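Local coordinates for protein beta-fructofuranosidase (Bifidobacterium adolescentis, PDB 6NOB) that probably hydrolyses terminal beta-D-fructofuranosides such as sucrose, being a beta-fructofuranosidase of glycoside hydrolase family 32, at residues G12-L17 against G77-C82; A40-T45 against F55-P60; D83-N88 against T172-F177. All coordinates share one frame; numbering follows the deposited sequence.

Contact 1. Residues G12-L17 against G77-C82; sequences GGYRQL and GYLSEC
A classic beta bulge joins the start of strand 16-23 to the end of strand 72-80: Arg15 and Gln16 both face Ser80. Ser80 O accepts Arg15 N at 3.2 Å and, weakly, Gln16 N. In return Ser80 N reaches Gln16 O at 2.9 Å, making Gln16 and Ser80 an antiparallel hydrogen-bonded pair, while Leu17 and Leu79 form the non-hydrogen-bonded pair that follows. Leu79 CA also directs its hydrogen at Gln16 O (3.3 Å). The two strands are central in a four-stranded antiparallel sheet, one layer of the small beta sandwich at the N-terminus, with strand 52-58 next to 16-23 and strand 91-92 next to 72-80. Ahead of the bulge, Tyr14 lays its ring against the other segment. Cys82 CB sits over one ring face, 3.8 Å from the centroid; Cys82 SG comes in obliquely and is closest to Tyr14 CE2 (3.6 Å), and Leu79 CB packs off-centre. The sulfur gets there because Cys82 holds SG between its own N and carbonyl carbon (chi1 68°). The phenol oxygen is held by Gly89 O. The extended Arg15 chain runs past Glu81 O, and its NH1 turns back to donate to that oxygen at 3.0 Å. This carbonyl oxygen lies at the edge of the guanidinium, nearly in its plane, and NH2 forms a salt bridge with Asp83. Gln16 and Glu81 run side by side in the same direction, with Gln16 OE1 3.3 Å from Glu81 CG. Their polar ends turn to separate partners, Gln16 NE2 to Asp18 and Glu81 OE1 to His248.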
ATOM      1  N   GLY A  12     -24.727 -19.289  -9.426  1.00 56.61           N
ATOM      2  CA  GLY A  12     -25.611 -18.165  -9.170  1.00 60.63           C
ATOM      3  C   GLY A  12     -25.807 -17.334 -10.423  1.00 61.02           C
ATOM      4  O   GLY A  12     -26.086 -17.859 -11.508  1.00 60.94           O
ATOM      5  N   GLY A  13     -25.651 -16.021 -10.285  1.00 56.04           N
ATOM      6  CA  GLY A  13     -25.766 -15.119 -11.410  1.00 54.61           C
ATOM      7  C   GLY A  13     -24.487 -14.881 -12.174  1.00 57.07           C
ATOM      8  O   GLY A  13     -24.469 -14.056 -13.093  1.00 59.61           O
ATOM      9  N   TYR A  14     -23.412 -15.582 -11.828  1.00 55.78           N
ATOM     10  CA  TYR A  14     -22.118 -15.377 -12.458  1.00 57.39           C
ATOM     11  C   TYR A  14     -21.992 -16.214 -13.725  1.00 56.77           C
ATOM     12  O   TYR A  14     -22.613 -17.272 -13.859  1.00 52.85           O
ATOM     13  CB  TYR A  14     -20.990 -15.709 -11.478  1.00 54.19           C
ATOM     14  CG  TYR A  14     -20.897 -14.707 -10.348  1.00 54.35           C
ATOM     15  CD1 TYR A  14     -21.689 -14.830  -9.214  1.00 56.28           C
ATOM     16  CD2 TYR A  14     -20.040 -13.622 -10.432  1.00 50.60           C
ATOM     17  CE1 TYR A  14     -21.612 -13.906  -8.186  1.00 57.80           C
ATOM     18  CE2 TYR A  14     -19.956 -12.694  -9.414  1.00 53.32           C
ATOM     19  CZ  TYR A  14     -20.743 -12.839  -8.294  1.00 57.16           C
ATOM     20  OH  TYR A  14     -20.659 -11.912  -7.281  1.00 61.78           O
ATOM     21  N   ARG A  15     -21.183 -15.719 -14.662  1.00 57.90           N
ATOM     22  CA  ARG A  15     -21.038 -16.335 -15.974  1.00 54.20           C
ATOM     23  C   ARG A  15     -19.629 -16.826 -16.260  1.00 53.76           C
ATOM     24  O   ARG A  15     -19.399 -17.409 -17.326  1.00 53.42           O
ATOM     25  CB  ARG A  15     -21.443 -15.346 -17.077  1.00 50.24           C
ATOM     26  CG  ARG A  15     -22.845 -14.776 -16.948  1.00 53.17           C
ATOM     27  CD  ARG A  15     -23.087 -13.737 -18.032  1.00 52.10           C
ATOM     28  NE  ARG A  15     -24.457 -13.238 -18.034  1.00 58.15           N
ATOM     29  CZ  ARG A  15     -24.871 -12.182 -17.340  1.00 63.03           C
ATOM     30  NH1 ARG A  15     -24.017 -11.510 -16.579  1.00 61.39           N
ATOM     31  NH2 ARG A  15     -26.138 -11.797 -17.409  1.00 62.42           N
ATOM     32  N   GLN A  16     -18.682 -16.614 -15.350  1.00 56.12           N
ATOM     33  CA  GLN A  16     -17.281 -16.857 -15.647  1.00 49.71           C
ATOM     34  C   GLN A  16     -16.572 -17.339 -14.391  1.00 50.15           C
ATOM     35  O   GLN A  16     -16.826 -16.833 -13.294  1.00 52.40           O
ATOM     36  CB  GLN A  16     -16.625 -15.584 -16.187  1.00 46.49           C
ATOM     37  CG  GLN A  16     -15.174 -15.723 -16.587  1.00 46.53           C
ATOM     38  CD  GLN A  16     -14.638 -14.442 -17.193  1.00 50.71           C
ATOM     39  OE1 GLN A  16     -15.170 -13.944 -18.185  1.00 52.85           O
ATOM     40  NE2 GLN A  16     -13.591 -13.892 -16.590  1.00 48.02           N
ATOM     41  N   LEU A  17     -15.688 -18.320 -14.559  1.00 47.74           N
ATOM     42  CA  LEU A  17     -14.899 -18.880 -13.469  1.00 43.47           C
ATOM     43  C   LEU A  17     -13.428 -18.627 -13.757  1.00 48.12           C
ATOM     44  O   LEU A  17     -12.904 -19.084 -14.779  1.00 53.01           O
ATOM     45  CB  LEU A  17     -15.167 -20.378 -13.306  1.00 40.24           C
ATOM     46  CG  LEU A  17     -14.299 -21.125 -12.290  1.00 39.33           C
ATOM     47  CD1 LEU A  17     -14.566 -20.632 -10.874  1.00 40.42           C
ATOM     48  CD2 LEU A  17     -14.531 -22.623 -12.392  1.00 36.33           C
ATOM     49  N   GLY A  77      -8.883 -18.112  -7.043  1.00 42.00           N
ATOM     50  CA  GLY A  77      -9.995 -18.231  -7.966  1.00 43.33           C
ATOM     51  C   GLY A  77     -11.182 -17.406  -7.527  1.00 48.49           C
ATOM     52  O   GLY A  77     -11.297 -17.017  -6.361  1.00 44.63           O
ATOM     53  N   TYR A  78     -12.071 -17.140  -8.482  1.00 48.56           N
ATOM     54  CA  TYR A  78     -13.294 -16.409  -8.180  1.00 47.07           C
ATOM     55  C   TYR A  78     -14.270 -16.540  -9.340  1.00 52.46           C
ATOM     56  O   TYR A  78     -13.868 -16.776 -10.484  1.00 55.81           O
ATOM     57  CB  TYR A  78     -13.011 -14.927  -7.894  1.00 41.40           C
ATOM     58  CG  TYR A  78     -12.147 -14.232  -8.923  1.00 36.87           C
ATOM     59  CD1 TYR A  78     -12.695 -13.748 -10.105  1.00 38.00           C
ATOM     60  CD2 TYR A  78     -10.789 -14.036  -8.704  1.00 37.54           C
ATOM     61  CE1 TYR A  78     -11.915 -13.104 -11.047  1.00 37.18           C
ATOM     62  CE2 TYR A  78      -9.997 -13.392  -9.643  1.00 38.11           C
ATOM     63  CZ  TYR A  78     -10.568 -12.927 -10.812  1.00 36.08           C
ATOM     64  OH  TYR A  78      -9.794 -12.284 -11.751  1.00 32.53           O
ATOM     65  N   LEU A  79     -15.555 -16.392  -9.023  1.00 50.79           N
ATOM     66  CA  LEU A  79     -16.599 -16.212 -10.022  1.00 49.90           C
ATOM     67  C   LEU A  79     -16.711 -14.734 -10.373  1.00 47.81           C
ATOM     68  O   LEU A  79     -16.535 -13.863  -9.519  1.00 46.21           O
ATOM     69  CB  LEU A  79     -17.947 -16.718  -9.505  1.00 47.54           C
ATOM     70  CG  LEU A  79     -18.157 -18.227  -9.387  1.00 48.67           C
ATOM     71  CD1 LEU A  79     -19.416 -18.517  -8.586  1.00 47.57           C
ATOM     72  CD2 LEU A  79     -18.231 -18.869 -10.763  1.00 48.93           C
ATOM     73  N   SER A  80     -17.016 -14.454 -11.639  1.00 47.43           N
ATOM     74  CA  SER A  80     -17.059 -13.076 -12.107  1.00 47.70           C
ATOM     75  C   SER A  80     -18.050 -12.964 -13.260  1.00 48.35           C
ATOM     76  O   SER A  80     -18.716 -13.934 -13.634  1.00 48.29           O
ATOM     77  CB  SER A  80     -15.657 -12.597 -12.510  1.00 46.64           C
ATOM     78  OG  SER A  80     -15.697 -11.294 -13.062  1.00 45.83           O
ATOM     79  N   GLU A  81     -18.152 -11.749 -13.808  1.00 45.41           N
ATOM     80  CA  GLU A  81     -18.994 -11.444 -14.968  1.00 42.88           C
ATOM     81  C   GLU A  81     -20.479 -11.651 -14.671  1.00 47.82           C
ATOM     82  O   GLU A  81     -21.235 -12.146 -15.509  1.00 49.76           O
ATOM     83  CB  GLU A  81     -18.567 -12.248 -16.197  1.00 44.19           C
ATOM     84  CG  GLU A  81     -17.212 -11.835 -16.747  1.00 44.91           C
ATOM     85  CD  GLU A  81     -17.104 -10.338 -16.979  1.00 46.44           C
ATOM     86  OE1 GLU A  81     -16.077  -9.747 -16.585  1.00 46.73           O
ATOM     87  OE2 GLU A  81     -18.045  -9.752 -17.555  1.00 50.77           O
ATOM     88  N   CYS A  82     -20.900 -11.260 -13.477  1.00 49.17           N
ATOM     89  CA  CYS A  82     -22.315 -11.163 -13.165  1.00 49.13           C
ATOM     90  C   CYS A  82     -22.869  -9.830 -13.667  1.00 55.58           C
ATOM     91  O   CYS A  82     -22.145  -8.991 -14.208  1.00 59.10           O
ATOM     92  CB  CYS A  82     -22.526 -11.335 -11.660  1.00 46.32           C
ATOM     93  SG  CYS A  82     -21.887  -9.979 -10.657  1.00 50.97           S
TER

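Contact 2. Residues A40-T45 against F55-P60; sequences AIAAHT and FSIAVP
His44 and Ile57 hold CG and CG1, respectively, opposite their own carbonyl carbons (chi1 -67° and -56°), and this brings the imidazole across the isoleucine branch. Ile57 CG1 lies over the middle of the ring, 3.7 Å from the His44 centroid and only 9° off the normal, a CH-pi contact. The two side chains slide past each other in opposite directions. The second Ile57 branch, CG2, touches both His44 NE2 and Ala42 CB, 3.7 Å from each. Beside Ile57, His44 CB approaches the Phe55 ring obliquely, 3.8 Å from Phe55 CD1, and that ring points its edge at the Thr45 carbonyl carbon. Further along, Ile41 CD1 meets Pro60 CD tip to tip at 4.0 Å. Strands 40-45 and 52-58 belong to different four-stranded sheets. The axes of 40-45 and 55-58 run nearly antiparallel, 7.9 Å apart at closest approach, as in the facing layers of a beta sandwich. Val31 and Val33 of strand 30-34, the neighbour of 40-45 in its sheet, also touch Ile57. The two segments thus hold each other by dispersion and CH-pi packing rather than by polar bonds, with the imidazole serving as a flat surface for aliphatic carbons.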
ATOM      1  N   ALA A  40     -19.850 -33.003 -19.725  1.00 72.05           N
ATOM      2  CA  ALA A  40     -18.755 -32.047 -19.821  1.00 68.68           C
ATOM      3  C   ALA A  40     -19.254 -30.699 -20.324  1.00 69.30           C
ATOM      4  O   ALA A  40     -20.033 -30.626 -21.278  1.00 73.56           O
ATOM      5  CB  ALA A  40     -17.665 -32.586 -20.748  1.00 63.14           C
ATOM      6  N   ILE A  41     -18.800 -29.632 -19.671  1.00 66.08           N
ATOM      7  CA  ILE A  41     -19.134 -28.270 -20.064  1.00 66.31           C
ATOM      8  C   ILE A  41     -17.962 -27.583 -20.754  1.00 67.39           C
ATOM      9  O   ILE A  41     -18.148 -26.895 -21.758  1.00 70.29           O
ATOM     10  CB  ILE A  41     -19.601 -27.457 -18.836  1.00 67.89           C
ATOM     11  CG1 ILE A  41     -20.878 -28.048 -18.239  1.00 72.88           C
ATOM     12  CG2 ILE A  41     -19.818 -25.996 -19.204  1.00 66.22           C
ATOM     13  CD1 ILE A  41     -21.390 -27.274 -17.041  1.00 73.91           C
ATOM     14  N   ALA A  42     -16.750 -27.763 -20.230  1.00 63.35           N
ATOM     15  CA  ALA A  42     -15.575 -27.091 -20.762  1.00 60.52           C
ATOM     16  C   ALA A  42     -14.336 -27.923 -20.477  1.00 60.79           C
ATOM     17  O   ALA A  42     -14.288 -28.681 -19.505  1.00 60.72           O
ATOM     18  CB  ALA A  42     -15.411 -25.690 -20.165  1.00 56.90           C
ATOM     19  N   ALA A  43     -13.332 -27.770 -21.338  1.00 62.78           N
ATOM     20  CA  ALA A  43     -12.034 -28.413 -21.160  1.00 59.79           C
ATOM     21  C   ALA A  43     -10.958 -27.441 -21.614  1.00 58.86           C
ATOM     22  O   ALA A  43     -10.938 -27.037 -22.781  1.00 58.72           O
ATOM     23  CB  ALA A  43     -11.944 -29.726 -21.943  1.00 56.87           C
ATOM     24  N   HIS A  44     -10.075 -27.062 -20.695  1.00 59.51           N
ATOM     25  CA  HIS A  44      -9.002 -26.121 -20.973  1.00 58.21           C
ATOM     26  C   HIS A  44      -7.657 -26.757 -20.654  1.00 57.86           C
ATOM     27  O   HIS A  44      -7.530 -27.542 -19.713  1.00 60.60           O
ATOM     28  CB  HIS A  44      -9.170 -24.829 -20.165  1.00 56.34           C
ATOM     29  CG  HIS A  44     -10.366 -24.022 -20.561  1.00 58.88           C
ATOM     30  ND1 HIS A  44     -10.271 -22.720 -21.004  1.00 60.30           N
ATOM     31  CD2 HIS A  44     -11.684 -24.332 -20.585  1.00 60.61           C
ATOM     32  CE1 HIS A  44     -11.479 -22.264 -21.283  1.00 60.55           C
ATOM     33  NE2 HIS A  44     -12.353 -23.222 -21.039  1.00 61.96           N
ATOM     34  N   THR A  45      -6.650 -26.410 -21.448  1.00 52.25           N
ATOM     35  CA  THR A  45      -5.299 -26.915 -21.261  1.00 52.75           C
ATOM     36  C   THR A  45      -4.350 -25.746 -21.055  1.00 53.82           C
ATOM     37  O   THR A  45      -4.395 -24.765 -21.804  1.00 54.77           O
ATOM     38  CB  THR A  45      -4.851 -27.756 -22.458  1.00 54.97           C
ATOM     39  OG1 THR A  45      -5.734 -28.874 -22.613  1.00 61.41           O
ATOM     40  CG2 THR A  45      -3.430 -28.261 -22.252  1.00 52.93           C
ATOM     41  N   PHE A  55      -6.759 -18.982 -15.999  1.00 41.24           N
ATOM     42  CA  PHE A  55      -7.881 -19.492 -16.775  1.00 37.73           C
ATOM     43  C   PHE A  55      -9.112 -18.626 -16.556  1.00 44.63           C
ATOM     44  O   PHE A  55      -9.378 -18.176 -15.438  1.00 48.40           O
ATOM     45  CB  PHE A  55      -8.210 -20.935 -16.386  1.00 43.57           C
ATOM     46  CG  PHE A  55      -7.140 -21.926 -16.733  1.00 47.28           C
ATOM     47  CD1 PHE A  55      -7.135 -22.553 -17.967  1.00 47.60           C
ATOM     48  CD2 PHE A  55      -6.156 -22.251 -15.817  1.00 52.47           C
ATOM     49  CE1 PHE A  55      -6.158 -23.475 -18.287  1.00 48.16           C
ATOM     50  CE2 PHE A  55      -5.177 -23.174 -16.131  1.00 53.97           C
ATOM     51  CZ  PHE A  55      -5.179 -23.787 -17.367  1.00 51.93           C
ATOM     52  N   SER A  56      -9.862 -18.400 -17.631  1.00 35.19           N
ATOM     53  CA  SER A  56     -11.171 -17.757 -17.563  1.00 49.77           C
ATOM     54  C   SER A  56     -12.136 -18.640 -18.341  1.00 50.56           C
ATOM     55  O   SER A  56     -12.070 -18.702 -19.573  1.00 54.42           O
ATOM     56  CB  SER A  56     -11.134 -16.339 -18.131  1.00 46.68           C
ATOM     57  OG  SER A  56     -10.886 -15.392 -17.106  1.00 48.84           O
ATOM     58  N   ILE A  57     -13.018 -19.330 -17.626  1.00 53.37           N
ATOM     59  CA  ILE A  57     -13.859 -20.374 -18.197  1.00 54.91           C
ATOM     60  C   ILE A  57     -15.314 -19.943 -18.100  1.00 58.69           C
ATOM     61  O   ILE A  57     -15.779 -19.537 -17.028  1.00 63.26           O
ATOM     62  CB  ILE A  57     -13.638 -21.721 -17.487  1.00 52.50           C
ATOM     63  CG1 ILE A  57     -12.160 -22.106 -17.537  1.00 46.36           C
ATOM     64  CG2 ILE A  57     -14.501 -22.803 -18.114  1.00 55.57           C
ATOM     65  CD1 ILE A  57     -11.740 -23.070 -16.450  1.00 45.71           C
ATOM     66  N   ALA A  58     -16.029 -20.032 -19.219  1.00 55.63           N
ATOM     67  CA  ALA A  58     -17.454 -19.741 -19.224  1.00 51.87           C
ATOM     68  C   ALA A  58     -18.213 -20.842 -18.498  1.00 56.28           C
ATOM     69  O   ALA A  58     -17.996 -22.032 -18.749  1.00 59.16           O
ATOM     70  CB  ALA A  58     -17.963 -19.602 -20.659  1.00 44.60           C
ATOM     71  N   VAL A  59     -19.099 -20.445 -17.588  1.00 57.82           N
ATOM     72  CA  VAL A  59     -19.915 -21.386 -16.825  1.00 55.82           C
ATOM     73  C   VAL A  59     -21.373 -20.955 -16.929  1.00 56.57           C
ATOM     74  O   VAL A  59     -21.654 -19.753 -17.044  1.00 58.29           O
ATOM     75  CB  VAL A  59     -19.459 -21.466 -15.358  1.00 54.05           C
ATOM     76  CG1 VAL A  59     -18.039 -22.014 -15.271  1.00 45.70           C
ATOM     77  CG2 VAL A  59     -19.546 -20.096 -14.694  1.00 53.54           C
ATOM     78  N   PRO A  60     -22.325 -21.884 -16.911  1.00 61.36           N
ATOM     79  CA  PRO A  60     -23.736 -21.495 -16.979  1.00 59.01           C
ATOM     80  C   PRO A  60     -24.244 -20.947 -15.655  1.00 61.69           C
ATOM     81  O   PRO A  60     -23.827 -21.367 -14.573  1.00 62.44           O
ATOM     82  CB  PRO A  60     -24.443 -22.809 -17.330  1.00 57.65           C
ATOM     83  CG  PRO A  60     -23.562 -23.857 -16.748  1.00 58.03           C
ATOM     84  CD  PRO A  60     -22.156 -23.347 -16.933  1.00 61.19           C
TER

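Contact 3. Residues D83-N88 against T172-F177; sequences DDLLDN and THLPVF
Leu174 divides its two methyls between neighbouring residues of the short helix 85-88. Its CG stands opposite the carbonyl carbon (chi1 -71°), and the extended chain ends in CD1, which meets Leu86 CD2 at 3.8 Å, while the side branch CD2 lies 3.5 Å from the backbone carbonyl Leu85 O. Leu86 starts out from the backbone in a direction away from 172-177, yet its terminal methyl comes back to cross Leu174 at a slant. Leu85 takes a different course: CG lies opposite its backbone N (chi1 -165°), and CD2 runs tip to tip into the proline ring, 3.9 Å from Pro175 CG. At the other end of the helix, Thr172 presents its methyl rather than its hydroxyl. CG2 lies 3.9 Å from Asn88 C and also touches Leu86 O and Asp87 O, packing on the backbone at the C-terminal end of this single turn. That turn is tied up from within. Asp84 O accepts the backbone NH groups of Asp87 and Asn88 and also Asn88 ND2 (3.0 Å), the amide donor standing above the carbonyl plane; ND2 makes a further, weak bond to Asp83 O. Helix 85-88 follows directly on strand 72-80 of the N-terminal sandwich, and Leu85 and Pro175 both touch Ser80 on that strand. Strand 172-173 pairs with strand 159-165, whose His162 and Val164 touch Leu174, in a sheet of what in this family is the catalytic beta propeller. Asp87 reaches strand 141-149 of the same sheet through a salt bridge to Arg141.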
ATOM      1  N   ASP A  83     -24.179  -9.654 -13.522  1.00 58.39           N
ATOM      2  CA  ASP A  83     -24.770  -8.347 -13.765  1.00 54.59           C
ATOM      3  C   ASP A  83     -24.312  -7.379 -12.683  1.00 53.92           C
ATOM      4  O   ASP A  83     -24.216  -7.741 -11.507  1.00 53.72           O
ATOM      5  CB  ASP A  83     -26.297  -8.435 -13.785  1.00 54.35           C
ATOM      6  CG  ASP A  83     -26.832  -9.085 -15.049  1.00 59.98           C
ATOM      7  OD1 ASP A  83     -26.043  -9.281 -15.996  1.00 60.73           O
ATOM      8  OD2 ASP A  83     -28.044  -9.396 -15.091  1.00 61.94           O
ATOM      9  N   ASP A  84     -24.003  -6.148 -13.093  1.00 51.54           N
ATOM     10  CA  ASP A  84     -23.600  -5.083 -12.176  1.00 53.78           C
ATOM     11  C   ASP A  84     -22.392  -5.513 -11.340  1.00 54.72           C
ATOM     12  O   ASP A  84     -22.428  -5.557 -10.108  1.00 57.23           O
ATOM     13  CB  ASP A  84     -24.775  -4.661 -11.288  1.00 56.02           C
ATOM     14  CG  ASP A  84     -25.971  -4.189 -12.095  1.00 61.90           C
ATOM     15  OD1 ASP A  84     -25.801  -3.289 -12.942  1.00 63.81           O
ATOM     16  OD2 ASP A  84     -27.079  -4.729 -11.890  1.00 67.01           O
ATOM     17  N   LEU A  85     -21.311  -5.841 -12.052  1.00 51.84           N
ATOM     18  CA  LEU A  85     -20.103  -6.330 -11.397  1.00 51.00           C
ATOM     19  C   LEU A  85     -19.537  -5.309 -10.419  1.00 48.44           C
ATOM     20  O   LEU A  85     -19.002  -5.684  -9.369  1.00 42.46           O
ATOM     21  CB  LEU A  85     -19.065  -6.695 -12.459  1.00 50.10           C
ATOM     22  CG  LEU A  85     -17.860  -7.544 -12.065  1.00 51.52           C
ATOM     23  CD1 LEU A  85     -18.294  -8.739 -11.235  1.00 54.38           C
ATOM     24  CD2 LEU A  85     -17.128  -7.993 -13.317  1.00 49.76           C
ATOM     25  N   LEU A  86     -19.660  -4.016 -10.736  1.00 45.77           N
ATOM     26  CA  LEU A  86     -19.134  -2.975  -9.860  1.00 47.17           C
ATOM     27  C   LEU A  86     -19.829  -2.962  -8.505  1.00 52.42           C
ATOM     28  O   LEU A  86     -19.225  -2.569  -7.500  1.00 55.65           O
ATOM     29  CB  LEU A  86     -19.286  -1.609 -10.523  1.00 44.26           C
ATOM     30  CG  LEU A  86     -18.165  -1.111 -11.423  1.00 42.02           C
ATOM     31  CD1 LEU A  86     -18.558   0.244 -11.981  1.00 43.75           C
ATOM     32  CD2 LEU A  86     -16.854  -1.025 -10.659  1.00 38.86           C
ATOM     33  N   ASP A  87     -21.098  -3.366  -8.458  1.00 46.77           N
ATOM     34  CA  ASP A  87     -21.853  -3.357  -7.213  1.00 47.87           C
ATOM     35  C   ASP A  87     -21.824  -4.699  -6.498  1.00 50.35           C
ATOM     36  O   ASP A  87     -21.799  -4.735  -5.262  1.00 53.47           O
ATOM     37  CB  ASP A  87     -23.305  -2.955  -7.480  1.00 51.43           C
ATOM     38  CG  ASP A  87     -23.426  -1.558  -8.058  1.00 61.12           C
ATOM     39  OD1 ASP A  87     -22.756  -0.636  -7.543  1.00 61.25           O
ATOM     40  OD2 ASP A  87     -24.193  -1.383  -9.029  1.00 66.93           O
ATOM     41  N   ASN A  88     -21.829  -5.803  -7.242  1.00 45.52           N
ATOM     42  CA  ASN A  88     -21.827  -7.121  -6.625  1.00 47.09           C
ATOM     43  C   ASN A  88     -20.427  -7.659  -6.393  1.00 45.68           C
ATOM     44  O   ASN A  88     -20.200  -8.362  -5.402  1.00 50.13           O
ATOM     45  CB  ASN A  88     -22.606  -8.111  -7.491  1.00 48.00           C
ATOM     46  CG  ASN A  88     -24.059  -7.743  -7.612  1.00 47.69           C
ATOM     47  OD1 ASN A  88     -24.819  -7.865  -6.653  1.00 48.90           O
ATOM     48  ND2 ASN A  88     -24.458  -7.285  -8.792  1.00 48.68           N
ATOM     49  N   THR A 172     -15.563  -3.658  -2.145  1.00 38.36           N
ATOM     50  CA  THR A 172     -16.125  -4.701  -2.990  1.00 37.87           C
ATOM     51  C   THR A 172     -15.042  -5.190  -3.943  1.00 39.96           C
ATOM     52  O   THR A 172     -14.430  -4.386  -4.655  1.00 39.59           O
ATOM     53  CB  THR A 172     -17.332  -4.176  -3.776  1.00 40.20           C
ATOM     54  OG1 THR A 172     -18.410  -3.891  -2.874  1.00 41.74           O
ATOM     55  CG2 THR A 172     -17.792  -5.199  -4.799  1.00 36.67           C
ATOM     56  N   HIS A 173     -14.807  -6.501  -3.954  1.00 40.05           N
ATOM     57  CA  HIS A 173     -13.708  -7.077  -4.722  1.00 39.47           C
ATOM     58  C   HIS A 173     -14.065  -7.197  -6.197  1.00 44.88           C
ATOM     59  O   HIS A 173     -15.168  -7.618  -6.552  1.00 52.23           O
ATOM     60  CB  HIS A 173     -13.341  -8.454  -4.175  1.00 43.36           C
ATOM     61  CG  HIS A 173     -12.751  -8.423  -2.801  1.00 44.24           C
ATOM     62  ND1 HIS A 173     -11.434  -8.091  -2.563  1.00 39.23           N
ATOM     63  CD2 HIS A 173     -13.296  -8.690  -1.591  1.00 43.97           C
ATOM     64  CE1 HIS A 173     -11.194  -8.153  -1.266  1.00 42.18           C
ATOM     65  NE2 HIS A 173     -12.306  -8.517  -0.653  1.00 43.88           N
ATOM     66  N   LEU A 174     -13.107  -6.853  -7.058  1.00 39.82           N
ATOM     67  CA  LEU A 174     -13.279  -6.874  -8.507  1.00 42.01           C
ATOM     68  C   LEU A 174     -12.306  -7.875  -9.130  1.00 43.65           C
ATOM     69  O   LEU A 174     -11.437  -8.397  -8.421  1.00 35.22           O
ATOM     70  CB  LEU A 174     -13.075  -5.464  -9.068  1.00 37.85           C
ATOM     71  CG  LEU A 174     -14.206  -4.495  -8.720  1.00 39.20           C
ATOM     72  CD1 LEU A 174     -13.949  -3.127  -9.328  1.00 29.62           C
ATOM     73  CD2 LEU A 174     -15.550  -5.054  -9.178  1.00 34.26           C
ATOM     74  N   PRO A 175     -12.417  -8.193 -10.420  1.00 42.63           N
ATOM     75  CA  PRO A 175     -11.470  -9.140 -11.023  1.00 41.71           C
ATOM     76  C   PRO A 175     -10.056  -8.578 -11.089  1.00 42.68           C
ATOM     77  O   PRO A 175      -9.828  -7.367 -11.041  1.00 39.91           O
ATOM     78  CB  PRO A 175     -12.033  -9.365 -12.431  1.00 42.01           C
ATOM     79  CG  PRO A 175     -13.461  -8.991 -12.333  1.00 43.78           C
ATOM     80  CD  PRO A 175     -13.511  -7.864 -11.352  1.00 42.18           C
ATOM     81  N   VAL A 176      -9.095  -9.501 -11.207  1.00 39.43           N
ATOM     82  CA  VAL A 176      -7.697  -9.119 -11.371  1.00 38.95           C
ATOM     83  C   VAL A 176      -7.557  -8.239 -12.604  1.00 39.14           C
ATOM     84  O   VAL A 176      -8.086  -8.553 -13.679  1.00 39.63           O
ATOM     85  CB  VAL A 176      -6.808 -10.368 -11.457  1.00 42.52           C
ATOM     86  CG1 VAL A 176      -5.417 -10.007 -11.956  1.00 39.29           C
ATOM     87  CG2 VAL A 176      -6.729 -11.048 -10.100  1.00 45.31           C
ATOM     88  N   PHE A 177      -6.840  -7.126 -12.452  1.00 41.31           N
ATOM     89  CA  PHE A 177      -6.834  -6.046 -13.431  1.00 36.76           C
ATOM     90  C   PHE A 177      -5.673  -6.131 -14.417  1.00 35.58           C
ATOM     91  O   PHE A 177      -5.896  -6.133 -15.632  1.00 41.87           O
ATOM     92  CB  PHE A 177      -6.810  -4.702 -12.700  1.00 34.44           C
ATOM     93  CG  PHE A 177      -6.967  -3.522 -13.604  1.00 35.18           C
ATOM     94  CD1 PHE A 177      -8.183  -3.264 -14.215  1.00 32.66           C
ATOM     95  CD2 PHE A 177      -5.904  -2.668 -13.840  1.00 28.99           C
ATOM     96  CE1 PHE A 177      -8.335  -2.178 -15.050  1.00 34.63           C
ATOM     97  CE2 PHE A 177      -6.050  -1.579 -14.673  1.00 32.43           C
ATOM     98  CZ  PHE A 177      -7.268  -1.333 -15.278  1.00 35.13           C
TER

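How the contacts relate
Contact 1 lies between the other two, its centre 12 Å from that of contact 2 and 10 Å from that of contact 3, while contacts 2 and 3 are 20 Å apart and do not touch. Strands 16-23 and 52-58 connect contacts 1 and 2 as neighbours in one sheet, with probable backbone hydrogen bonds from Leu17 N to Ile57 O (2.8 Å) and from Val59 N to Arg15 O (3.1 Å). Towards contact 3, Ser80 OG packs on Pro175 CG (3.3 Å), and Tyr78 OH probably bonds Val176 N. The side chains of Tyr78 and Leu174 each lie about 5 Å from a bound 1,2-ethanediol, probably from the crystallisation liquor. The three thus lead from the sandwich's facing layers to the propeller.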